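Local coordinates for protein pseudouridine synthase (Pyrococcus abyssi, PDB 2AUS) that probably isomerises uridine to pseudouridine in RNA, as an archaeal Cbf5 enzyme of the TruB family that carries a PUA domain, at residues 213-217 with 218-222; 37-40 with 41-44. One frame throughout, in Å; residues are numbered along the deposited sequence.

Contact 1 (213-217 with 218-222)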
ATOM      1  N   THR A 213       0.529 -22.995 -12.749  1.00 49.46           N
ATOM      2  CA  THR A 213      -0.062 -21.871 -13.478  1.00 47.42           C
ATOM      3  C   THR A 213      -0.404 -20.657 -12.624  1.00 45.61           C
ATOM      4  O   THR A 213      -0.753 -19.604 -13.161  1.00 44.20           O
ATOM      5  CB  THR A 213      -1.333 -22.286 -14.239  1.00 48.16           C
ATOM      6  OG1 THR A 213      -2.391 -22.541 -13.308  1.00 48.40           O
ATOM      7  CG2 THR A 213      -1.069 -23.539 -15.068  1.00 47.44           C
ATOM      8  N   LEU A 214      -0.313 -20.792 -11.305  1.00 44.00           N
ATOM      9  CA  LEU A 214      -0.618 -19.669 -10.425  1.00 42.21           C
ATOM     10  C   LEU A 214       0.521 -18.668 -10.514  1.00 41.96           C
ATOM     11  O   LEU A 214       1.665 -19.003 -10.219  1.00 42.26           O
ATOM     12  CB  LEU A 214      -0.769 -20.134  -8.975  1.00 42.85           C
ATOM     13  CG  LEU A 214      -1.154 -19.027  -7.985  1.00 43.75           C
ATOM     14  CD1 LEU A 214      -2.587 -18.576  -8.257  1.00 40.87           C
ATOM     15  CD2 LEU A 214      -1.018 -19.532  -6.550  1.00 43.30           C
ATOM     16  N   VAL A 215       0.214 -17.442 -10.927  1.00 40.23           N
ATOM     17  CA  VAL A 215       1.237 -16.413 -11.050  1.00 38.61           C
ATOM     18  C   VAL A 215       0.890 -15.143 -10.280  1.00 39.86           C
ATOM     19  O   VAL A 215      -0.273 -14.900  -9.950  1.00 40.24           O
ATOM     20  CB  VAL A 215       1.480 -16.049 -12.538  1.00 38.97           C
ATOM     21  CG1 VAL A 215       2.026 -17.269 -13.279  1.00 35.78           C
ATOM     22  CG2 VAL A 215       0.182 -15.564 -13.186  1.00 38.27           C
ATOM     23  N   THR A 216       1.908 -14.336  -9.994  1.00 39.54           N
ATOM     24  CA  THR A 216       1.718 -13.089  -9.264  1.00 40.45           C
ATOM     25  C   THR A 216       1.873 -11.904 -10.201  1.00 41.21           C
ATOM     26  O   THR A 216       2.375 -12.040 -11.318  1.00 41.06           O
ATOM     27  CB  THR A 216       2.762 -12.917  -8.134  1.00 40.40           C
ATOM     28  OG1 THR A 216       4.066 -12.802  -8.715  1.00 40.60           O
ATOM     29  CG2 THR A 216       2.736 -14.103  -7.175  1.00 36.21           C
ATOM     30  N   LEU A 217       1.455 -10.736  -9.727  1.00 41.64           N
ATOM     31  CA  LEU A 217       1.544  -9.508 -10.502  1.00 45.03           C
ATOM     32  C   LEU A 217       2.991  -9.207 -10.887  1.00 45.57           C
ATOM     33  O   LEU A 217       3.265  -8.709 -11.980  1.00 46.09           O
ATOM     34  CB  LEU A 217       0.953  -8.357  -9.687  1.00 44.01           C
ATOM     35  CG  LEU A 217      -0.556  -8.498  -9.464  1.00 45.91           C
ATOM     36  CD1 LEU A 217      -1.021  -7.602  -8.320  1.00 44.56           C
ATOM     37  CD2 LEU A 217      -1.274  -8.143 -10.759  1.00 45.46           C
ATOM     38  N   HIS A 218       3.918  -9.509  -9.987  1.00 46.12           N
ATOM     39  CA  HIS A 218       5.328  -9.271 -10.265  1.00 47.42           C
ATOM     40  C   HIS A 218       5.795 -10.232 -11.336  1.00 46.79           C
ATOM     41  O   HIS A 218       6.606  -9.872 -12.189  1.00 47.69           O
ATOM     42  CB  HIS A 218       6.162  -9.433  -8.993  1.00 48.78           C
ATOM     43  CG  HIS A 218       6.100  -8.244  -8.086  1.00 53.40           C
ATOM     44  ND1 HIS A 218       6.536  -8.278  -6.779  1.00 55.51           N
ATOM     45  CD2 HIS A 218       5.672  -6.978  -8.308  1.00 53.73           C
ATOM     46  CE1 HIS A 218       6.377  -7.083  -6.236  1.00 57.07           C
ATOM     47  NE2 HIS A 218       5.855  -6.278  -7.143  1.00 54.69           N
ATOM     48  N   ASP A 219       5.285 -11.459 -11.296  1.00 45.86           N
ATOM     49  CA  ASP A 219       5.645 -12.430 -12.314  1.00 44.01           C
ATOM     50  C   ASP A 219       5.230 -11.873 -13.664  1.00 42.45           C
ATOM     51  O   ASP A 219       6.011 -11.886 -14.608  1.00 40.53           O
ATOM     52  CB  ASP A 219       4.933 -13.763 -12.103  1.00 46.99           C
ATOM     53  CG  ASP A 219       5.458 -14.523 -10.913  1.00 48.87           C
ATOM     54  OD1 ASP A 219       6.623 -14.283 -10.527  1.00 48.92           O
ATOM     55  OD2 ASP A 219       4.709 -15.376 -10.383  1.00 48.40           O
ATOM     56  N   LEU A 220       3.995 -11.377 -13.744  1.00 41.22           N
ATOM     57  CA  LEU A 220       3.471 -10.825 -14.986  1.00 41.70           C
ATOM     58  C   LEU A 220       4.298  -9.655 -15.496  1.00 40.64           C
ATOM     59  O   LEU A 220       4.555  -9.548 -16.698  1.00 41.35           O
ATOM     60  CB  LEU A 220       2.018 -10.373 -14.809  1.00 43.13           C
ATOM     61  CG  LEU A 220       0.980 -11.482 -14.647  1.00 43.98           C
ATOM     62  CD1 LEU A 220      -0.411 -10.864 -14.563  1.00 43.66           C
ATOM     63  CD2 LEU A 220       1.070 -12.436 -15.836  1.00 41.78           C
ATOM     64  N   VAL A 221       4.697  -8.771 -14.590  1.00 39.33           N
ATOM     65  CA  VAL A 221       5.503  -7.621 -14.978  1.00 40.47           C
ATOM     66  C   VAL A 221       6.814  -8.107 -15.582  1.00 40.41           C
ATOM     67  O   VAL A 221       7.205  -7.673 -16.661  1.00 41.78           O
ATOM     68  CB  VAL A 221       5.814  -6.714 -13.773  1.00 40.86           C
ATOM     69  CG1 VAL A 221       6.860  -5.666 -14.163  1.00 43.10           C
ATOM     70  CG2 VAL A 221       4.530  -6.036 -13.289  1.00 41.57           C
ATOM     71  N   ASP A 222       7.477  -9.034 -14.902  1.00 40.31           N
ATOM     72  CA  ASP A 222       8.753  -9.539 -15.390  1.00 41.04           C
ATOM     73  C   ASP A 222       8.667 -10.343 -16.681  1.00 41.29           C
ATOM     74  O   ASP A 222       9.516 -10.198 -17.563  1.00 43.93           O
ATOM     75  CB  ASP A 222       9.435 -10.369 -14.304  1.00 40.60           C
ATOM     76  CG  ASP A 222       9.684  -9.571 -13.039  1.00 43.62           C
ATOM     77  OD1 ASP A 222       9.564  -8.325 -13.087  1.00 43.82           O
ATOM     78  OD2 ASP A 222      10.004 -10.183 -11.998  1.00 44.37           O
TER
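The backbone passes from an extended conformation at V215 and T216 to helical values from L217 onward, and brings the CA atoms of T216 and D219 to 5.0 Å from each other. These two residues form a capping box, with T216 as N-cap, where the chain leaves the short strand 214-215 for helix 217-228. Two i to i+4 bonds open the helix: L220 N to T216 O at 3.0 Å, and V221 N to L217 O at the same 3.0 Å.

The box is a reciprocal pair of bonds. D219 N donates to T216 OG1 at 3.2 Å, while T216 N donates to D219 OD2 at 3.0 Å in a nearly straight bond of 164°. That N-H meets OD2 from above the carboxylate plane, 40° out of it. OG1 sits between the backbone N and the carbonyl carbon of T216 (chi1 65°), which carries the hydroxyl over the first turn, within reach of D219 N. The helix N-terminus would be expected to favour the charged form of D219, whose OD1 also has a long, weak ion pair with a basic side chain on the chain of another protein.

Next to the cap in sequence, V215 and L220 cross at about a right angle, and both pack on I49 of strand 47-53 and A239 of helix 234-239. The L217 side chain leaves the first helical residue to pack on W65, I66 and I69 of helix 59-69. The apolar pair across the junction closes through single methyls, V215 CG2 to L220 CD2 at 4.2 Å.

Contact 2 (37-40 with 41-44)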
ATOM      1  N   LYS A  37      -1.684 -23.765 -28.965  1.00 47.80           N
ATOM      2  CA  LYS A  37      -0.715 -23.483 -30.016  1.00 48.47           C
ATOM      3  C   LYS A  37      -1.064 -22.208 -30.752  1.00 47.68           C
ATOM      4  O   LYS A  37      -0.871 -22.110 -31.960  1.00 48.01           O
ATOM      5  CB  LYS A  37      -0.658 -24.646 -31.015  1.00 51.39           C
ATOM      6  CG  LYS A  37      -0.030 -25.910 -30.459  1.00 55.24           C
ATOM      7  CD  LYS A  37       1.458 -25.709 -30.201  1.00 60.61           C
ATOM      8  CE  LYS A  37       2.077 -26.941 -29.548  1.00 63.15           C
ATOM      9  NZ  LYS A  37       1.816 -28.166 -30.357  1.00 64.82           N
ATOM     10  N   ARG A  38      -1.575 -21.226 -30.025  1.00 46.51           N
ATOM     11  CA  ARG A  38      -1.946 -19.970 -30.646  1.00 45.37           C
ATOM     12  C   ARG A  38      -0.810 -18.956 -30.619  1.00 44.53           C
ATOM     13  O   ARG A  38      -0.079 -18.862 -29.637  1.00 44.85           O
ATOM     14  CB  ARG A  38      -3.197 -19.399 -29.961  1.00 44.44           C
ATOM     15  CG  ARG A  38      -4.438 -20.265 -30.205  1.00 45.79           C
ATOM     16  CD  ARG A  38      -5.760 -19.533 -29.943  1.00 43.63           C
ATOM     17  NE  ARG A  38      -6.105 -19.549 -28.534  1.00 43.81           N
ATOM     18  CZ  ARG A  38      -7.183 -20.139 -28.014  1.00 41.48           C
ATOM     19  NH1 ARG A  38      -8.057 -20.773 -28.780  1.00 39.13           N
ATOM     20  NH2 ARG A  38      -7.365 -20.115 -26.704  1.00 38.76           N
ATOM     21  N   PRO A  39      -0.626 -18.205 -31.719  1.00 44.26           N
ATOM     22  CA  PRO A  39       0.440 -17.193 -31.777  1.00 43.89           C
ATOM     23  C   PRO A  39       0.299 -16.344 -30.513  1.00 44.31           C
ATOM     24  O   PRO A  39      -0.821 -16.018 -30.113  1.00 43.77           O
ATOM     25  CB  PRO A  39       0.106 -16.414 -33.046  1.00 44.56           C
ATOM     26  CG  PRO A  39      -0.525 -17.459 -33.924  1.00 45.55           C
ATOM     27  CD  PRO A  39      -1.417 -18.221 -32.964  1.00 43.37           C
ATOM     28  N   ILE A  40       1.422 -15.979 -29.897  1.00 44.42           N
ATOM     29  CA  ILE A  40       1.405 -15.236 -28.641  1.00 44.52           C
ATOM     30  C   ILE A  40       0.374 -14.117 -28.486  1.00 44.86           C
ATOM     31  O   ILE A  40      -0.284 -14.029 -27.449  1.00 45.34           O
ATOM     32  CB  ILE A  40       2.815 -14.686 -28.285  1.00 44.65           C
ATOM     33  CG1 ILE A  40       2.801 -14.138 -26.851  1.00 42.91           C
ATOM     34  CG2 ILE A  40       3.236 -13.611 -29.270  1.00 43.86           C
ATOM     35  CD1 ILE A  40       2.337 -15.152 -25.817  1.00 42.33           C
ATOM     36  N   GLU A  41       0.221 -13.266 -29.494  1.00 46.89           N
ATOM     37  CA  GLU A  41      -0.767 -12.189 -29.414  1.00 48.25           C
ATOM     38  C   GLU A  41      -2.174 -12.763 -29.262  1.00 46.26           C
ATOM     39  O   GLU A  41      -2.943 -12.324 -28.410  1.00 46.63           O
ATOM     40  CB  GLU A  41      -0.727 -11.318 -30.669  1.00 52.34           C
ATOM     41  CG  GLU A  41       0.474 -10.414 -30.786  1.00 59.45           C
ATOM     42  CD  GLU A  41       0.545  -9.399 -29.667  1.00 63.93           C
ATOM     43  OE1 GLU A  41      -0.524  -9.014 -29.140  1.00 65.94           O
ATOM     44  OE2 GLU A  41       1.671  -8.973 -29.328  1.00 66.01           O
ATOM     45  N   LEU A  42      -2.511 -13.733 -30.104  1.00 44.20           N
ATOM     46  CA  LEU A  42      -3.827 -14.360 -30.047  1.00 44.65           C
ATOM     47  C   LEU A  42      -4.026 -15.060 -28.715  1.00 42.68           C
ATOM     48  O   LEU A  42      -5.111 -15.026 -28.143  1.00 43.85           O
ATOM     49  CB  LEU A  42      -3.997 -15.380 -31.177  1.00 45.48           C
ATOM     50  CG  LEU A  42      -4.496 -14.847 -32.515  1.00 50.53           C
ATOM     51  CD1 LEU A  42      -4.694 -16.021 -33.479  1.00 51.87           C
ATOM     52  CD2 LEU A  42      -5.820 -14.103 -32.310  1.00 50.83           C
ATOM     53  N   HIS A  43      -2.967 -15.700 -28.235  1.00 41.19           N
ATOM     54  CA  HIS A  43      -2.989 -16.409 -26.962  1.00 40.78           C
ATOM     55  C   HIS A  43      -3.426 -15.458 -25.848  1.00 41.05           C
ATOM     56  O   HIS A  43      -4.231 -15.809 -24.983  1.00 38.67           O
ATOM     57  CB  HIS A  43      -1.588 -16.949 -26.663  1.00 41.73           C
ATOM     58  CG  HIS A  43      -1.484 -17.689 -25.368  1.00 40.99           C
ATOM     59  ND1 HIS A  43      -2.097 -18.904 -25.153  1.00 43.66           N
ATOM     60  CD2 HIS A  43      -0.813 -17.398 -24.228  1.00 41.94           C
ATOM     61  CE1 HIS A  43      -1.807 -19.333 -23.938  1.00 41.81           C
ATOM     62  NE2 HIS A  43      -1.028 -18.439 -23.356  1.00 43.31           N
ATOM     63  N   ILE A  44      -2.886 -14.246 -25.877  1.00 40.52           N
ATOM     64  CA  ILE A  44      -3.221 -13.247 -24.873  1.00 40.82           C
ATOM     65  C   ILE A  44      -4.636 -12.716 -25.100  1.00 40.50           C
ATOM     66  O   ILE A  44      -5.385 -12.507 -24.150  1.00 39.75           O
ATOM     67  CB  ILE A  44      -2.192 -12.089 -24.901  1.00 41.97           C
ATOM     68  CG1 ILE A  44      -0.839 -12.610 -24.403  1.00 42.21           C
ATOM     69  CG2 ILE A  44      -2.677 -10.921 -24.052  1.00 39.34           C
ATOM     70  CD1 ILE A  44       0.252 -11.556 -24.341  1.00 44.77           C
TER
HETATM   71  O   HOH W   1      -2.118 -20.821 -27.080  1.00 38.84           O
HETATM   72  O   HOH W   2      -5.234 -18.603 -25.472  1.00 43.60           O
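I40 reaches forward along the first turn of helix 40-45, its CD1 coming 4.2 Å from CD2 of the H43 ring. CG1 lies anti to the backbone N (chi1 -170°), and the next torsion of 56° bends CD1 over toward the helix; the same methyl is 4.3 Å from I44 CG1. The I40 carbonyl oxygen accepts from I44 N, with 3.0 Å between I40 O and I44 N. Beyond the turn, I40 and I44 both touch W227 of helix 217-228, so this apolar edge of the helix faces a neighbouring one.

H43 is gripped from several directions. Its backbone N donates to P39 O at 2.9 Å, the i to i+4 bond that begins the helix. This is a helix N-terminus with proline at the N-cap position: P39 brings a carbonyl to the first turn but has no side-chain hydroxyl or carboxylate to cap it. The H43 ring is anchored by NE2, which hydrogen-bonds the carbonyls of R237 and I240, whereas ND1 shares a hydrogen bond of 2.7 Å with a water. That water accepts from R38 N and thus ties the approaching loop to the ring.

The L42 side chain runs alongside that of P39, pointing the same way, with L42 CD1 4.0 Å from P39 CD. The R38 chain bends at chi3 (-83°), and its guanidinium holds a second water at its edge, in plane: NH2 donates to it at 2.9 Å, and the water donates to H43 O. NH2 also forms a salt bridge with E244 OE1.

In the fold
Contacts 1 and 2 both mark the start of a helix, yet the two starts are made differently. At 213-222 side chains and main chain bond directly and reciprocally, whereas at 37-44 waters join the incoming loop to the helix and a proline stands at the N-cap. Each is partly buried; two touching residues of contact 2 are exposed, none of contact 1. Their centres lie about 18 Å apart and their nearest atoms about 9 Å, so the two do not touch, but helix 217-228, begun in contact 1, supplies W227 to contact 2, and helix 234-239 packs against both. The chain of another protein reaches contact 1, where basic side chains form salt bridges with D222; no other protein chain of the assembly touches contact 2.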